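D-lactate dehydrogenase (Fermentative) (Pseudomonas aeruginosa, PDB 6ABJ) probably catalyses the NADH-dependent reduction of pyruvate to D-lactate, as a tetrameric member of the D-isomer specific 2-hydroxyacid dehydrogenase family. Local coordinates at residues 48-53 / 74-79. Sequence-based numbering, arbitrary orientation.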
ATOM      1  N   ALA B  48      23.107 -11.655 -12.635  1.00 45.89           N
ATOM      2  CA  ALA B  48      22.328 -12.828 -12.995  1.00 46.92           C
ATOM      3  C   ALA B  48      22.533 -13.978 -12.039  1.00 51.17           C
ATOM      4  O   ALA B  48      23.588 -14.123 -11.467  1.00 46.60           O
ATOM      5  CB  ALA B  48      22.697 -13.265 -14.398  1.00 50.55           C
ATOM      6  N   HIS B  49      21.487 -14.787 -11.888  1.00 52.91           N
ATOM      7  CA  HIS B  49      21.554 -16.050 -11.177  1.00 53.90           C
ATOM      8  C   HIS B  49      22.504 -17.032 -11.844  1.00 49.83           C
ATOM      9  O   HIS B  49      22.568 -17.112 -13.068  1.00 46.81           O
ATOM     10  CB  HIS B  49      20.195 -16.738 -11.085  1.00 57.44           C
ATOM     11  CG  HIS B  49      19.140 -15.934 -10.401  1.00 66.58           C
ATOM     12  ND1 HIS B  49      19.401 -15.085  -9.343  1.00 71.60           N
ATOM     13  CD2 HIS B  49      17.802 -15.859 -10.626  1.00 68.39           C
ATOM     14  CE1 HIS B  49      18.269 -14.524  -8.946  1.00 70.84           C
ATOM     15  NE2 HIS B  49      17.288 -14.980  -9.708  1.00 68.74           N
ATOM     16  N   LEU B  50      23.175 -17.829 -11.023  1.00 46.17           N
ATOM     17  CA  LEU B  50      23.884 -18.978 -11.534  1.00 46.80           C
ATOM     18  C   LEU B  50      22.905 -20.113 -11.872  1.00 46.59           C
ATOM     19  O   LEU B  50      22.054 -20.491 -11.067  1.00 46.04           O
ATOM     20  CB  LEU B  50      24.886 -19.473 -10.495  1.00 46.32           C
ATOM     21  CG  LEU B  50      25.632 -20.744 -10.874  1.00 47.01           C
ATOM     22  CD1 LEU B  50      26.507 -20.520 -12.098  1.00 47.51           C
ATOM     23  CD2 LEU B  50      26.457 -21.206  -9.674  1.00 48.55           C
ATOM     24  N   GLN B  51      23.051 -20.647 -13.071  1.00 50.48           N
ATOM     25  CA  GLN B  51      22.263 -21.783 -13.539  1.00 50.55           C
ATOM     26  C   GLN B  51      22.986 -22.316 -14.805  1.00 54.54           C
ATOM     27  O   GLN B  51      24.002 -21.716 -15.284  1.00 48.92           O
ATOM     28  CB  GLN B  51      20.855 -21.289 -13.881  1.00 54.91           C
ATOM     29  CG  GLN B  51      20.907 -19.999 -14.698  1.00 54.54           C
ATOM     30  CD  GLN B  51      19.537 -19.415 -14.933  1.00 60.83           C
ATOM     31  OE1 GLN B  51      18.685 -19.468 -14.066  1.00 61.22           O
ATOM     32  NE2 GLN B  51      19.316 -18.867 -16.118  1.00 60.63           N
ATOM     33  N   ALA B  52      22.467 -23.420 -15.350  1.00 54.91           N
ATOM     34  CA  ALA B  52      23.121 -24.096 -16.480  1.00 60.39           C
ATOM     35  C   ALA B  52      23.565 -23.113 -17.589  1.00 58.46           C
ATOM     36  O   ALA B  52      24.717 -23.142 -18.042  1.00 57.98           O
ATOM     37  CB  ALA B  52      22.223 -25.198 -17.039  1.00 58.96           C
ATOM     38  N   ASP B  53      22.691 -22.195 -17.956  1.00 55.92           N
ATOM     39  CA  ASP B  53      22.975 -21.309 -19.086  1.00 61.08           C
ATOM     40  C   ASP B  53      23.737 -19.995 -18.766  1.00 57.39           C
ATOM     41  O   ASP B  53      24.024 -19.225 -19.677  1.00 55.64           O
ATOM     42  CB  ASP B  53      21.678 -21.008 -19.839  1.00 61.40           C
ATOM     43  CG  ASP B  53      20.896 -19.814 -19.251  1.00 68.19           C
ATOM     44  OD1 ASP B  53      20.706 -19.757 -18.017  1.00 68.06           O
ATOM     45  OD2 ASP B  53      20.462 -18.932 -20.037  1.00 65.17           O
ATOM     46  N   ARG B  74      24.503 -30.747  -9.809  1.00 44.27           N
ATOM     47  CA  ARG B  74      25.568 -31.403 -10.597  1.00 47.65           C
ATOM     48  C   ARG B  74      25.814 -30.800 -11.975  1.00 50.32           C
ATOM     49  O   ARG B  74      26.963 -30.498 -12.308  1.00 48.20           O
ATOM     50  CB  ARG B  74      25.328 -32.916 -10.708  1.00 52.26           C
ATOM     51  CG  ARG B  74      26.274 -33.604 -11.699  1.00 58.20           C
ATOM     52  CD  ARG B  74      26.033 -35.111 -11.824  1.00 59.72           C
ATOM     53  NE  ARG B  74      26.722 -35.837 -10.737  1.00 66.17           N
ATOM     54  CZ  ARG B  74      28.055 -36.028 -10.650  1.00 63.72           C
ATOM     55  NH1 ARG B  74      28.882 -35.574 -11.593  1.00 60.65           N
ATOM     56  NH2 ARG B  74      28.569 -36.678  -9.606  1.00 63.44           N
ATOM     57  N   PRO B  75      24.746 -30.581 -12.787  1.00 51.95           N
ATOM     58  CA  PRO B  75      25.073 -30.027 -14.107  1.00 50.83           C
ATOM     59  C   PRO B  75      25.836 -28.690 -14.081  1.00 48.23           C
ATOM     60  O   PRO B  75      26.690 -28.404 -14.960  1.00 46.36           O
ATOM     61  CB  PRO B  75      23.684 -29.846 -14.764  1.00 54.28           C
ATOM     62  CG  PRO B  75      22.845 -30.943 -14.161  1.00 53.60           C
ATOM     63  CD  PRO B  75      23.378 -31.142 -12.743  1.00 53.63           C
ATOM     64  N   VAL B  76      25.508 -27.849 -13.118  1.00 46.24           N
ATOM     65  CA  VAL B  76      26.162 -26.546 -13.050  1.00 45.42           C
ATOM     66  C   VAL B  76      27.616 -26.691 -12.562  1.00 43.18           C
ATOM     67  O   VAL B  76      28.512 -26.028 -13.077  1.00 44.25           O
ATOM     68  CB  VAL B  76      25.403 -25.580 -12.145  1.00 44.47           C
ATOM     69  CG1 VAL B  76      26.221 -24.298 -12.002  1.00 43.84           C
ATOM     70  CG2 VAL B  76      24.019 -25.282 -12.750  1.00 44.96           C
ATOM     71  N   LEU B  77      27.808 -27.522 -11.562  1.00 42.52           N
ATOM     72  CA  LEU B  77      29.154 -27.759 -10.997  1.00 46.59           C
ATOM     73  C   LEU B  77      30.120 -28.310 -12.079  1.00 49.44           C
ATOM     74  O   LEU B  77      31.260 -27.798 -12.256  1.00 50.19           O
ATOM     75  CB  LEU B  77      29.035 -28.746  -9.846  1.00 45.66           C
ATOM     76  CG  LEU B  77      28.317 -28.242  -8.590  1.00 44.08           C
ATOM     77  CD1 LEU B  77      27.846 -29.380  -7.692  1.00 41.46           C
ATOM     78  CD2 LEU B  77      29.224 -27.263  -7.822  1.00 42.50           C
ATOM     79  N   GLU B  78      29.628 -29.312 -12.830  1.00 51.64           N
ATOM     80  CA  GLU B  78      30.415 -29.911 -13.933  1.00 52.47           C
ATOM     81  C   GLU B  78      30.885 -28.843 -14.894  1.00 51.31           C
ATOM     82  O   GLU B  78      32.007 -28.866 -15.334  1.00 52.55           O
ATOM     83  CB  GLU B  78      29.606 -30.957 -14.736  1.00 50.77           C
ATOM     84  CG  GLU B  78      29.101 -32.146 -13.931  1.00 55.01           C
ATOM     85  CD  GLU B  78      28.384 -33.216 -14.767  1.00 57.68           C
ATOM     86  OE1 GLU B  78      28.177 -32.986 -15.972  1.00 68.77           O
ATOM     87  OE2 GLU B  78      27.996 -34.289 -14.236  1.00 60.44           O
ATOM     88  N   ARG B  79      30.007 -27.900 -15.214  1.00 51.60           N
ATOM     89  CA  ARG B  79      30.339 -26.856 -16.165  1.00 53.03           C
ATOM     90  C   ARG B  79      31.387 -25.865 -15.597  1.00 47.90           C
ATOM     91  O   ARG B  79      32.341 -25.472 -16.273  1.00 48.66           O
ATOM     92  CB  ARG B  79      29.030 -26.143 -16.566  1.00 60.03           C
ATOM     93  CG  ARG B  79      29.143 -25.006 -17.605  1.00 67.79           C
ATOM     94  CD  ARG B  79      29.934 -25.276 -18.904  1.00 72.46           C
ATOM     95  NE  ARG B  79      30.634 -24.098 -19.472  1.00 81.85           N
ATOM     96  CZ  ARG B  79      31.642 -23.419 -18.884  1.00 84.86           C
ATOM     97  NH1 ARG B  79      32.044 -23.700 -17.650  1.00 85.85           N
ATOM     98  NH2 ARG B  79      32.227 -22.403 -19.514  1.00 83.61           N
TER
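Leu50 meets Val76 with its branched end, and this is the one apolar side-chain pair across the contact between loop 48-53 and the first turns of helix 74-82. Leu50 holds CG anti to its own backbone nitrogen (chi1 176°), which carries the isobutyl group up to the helix; CG lies 3.8 Å from Val76 CG1, and the two methyls of Leu50 reach the same Val76 methyl from the loop side, CD1 at 3.8 Å and CD2 at 3.9 Å. Leu50 N is hydrogen-bonded to Asp70 OD1, the backbone of Leu50 pairs with that of Asp71, and its side chain also touches Leu72, so this part of the loop is tied to the residues leading into the helix as well.

At Gln51 the contact passes from side chain to main chain. Val76 CG2 sits 3.8 Å from Gln51 C, while the Gln51 side chain starts out away from the helix and lies beside Asp53 within the loop. Ala52 follows with its backbone: its N is 3.6 Å from Val76 CG2, and its CA is 5.2 Å from that of Val76. One valine thus serves both halves of the contact, CG1 for the leucine and CG2 for the peptide beyond it.

The contact joins the loop after strand 42-45 to the helix after strand 63-66, on the periphery of the flavodoxin-like catalytic domain, whose parallel sheet has strand order 2-1-3-4-5 and which is paired with the Rossmann-fold NAD-binding domain in this dehydrogenase family.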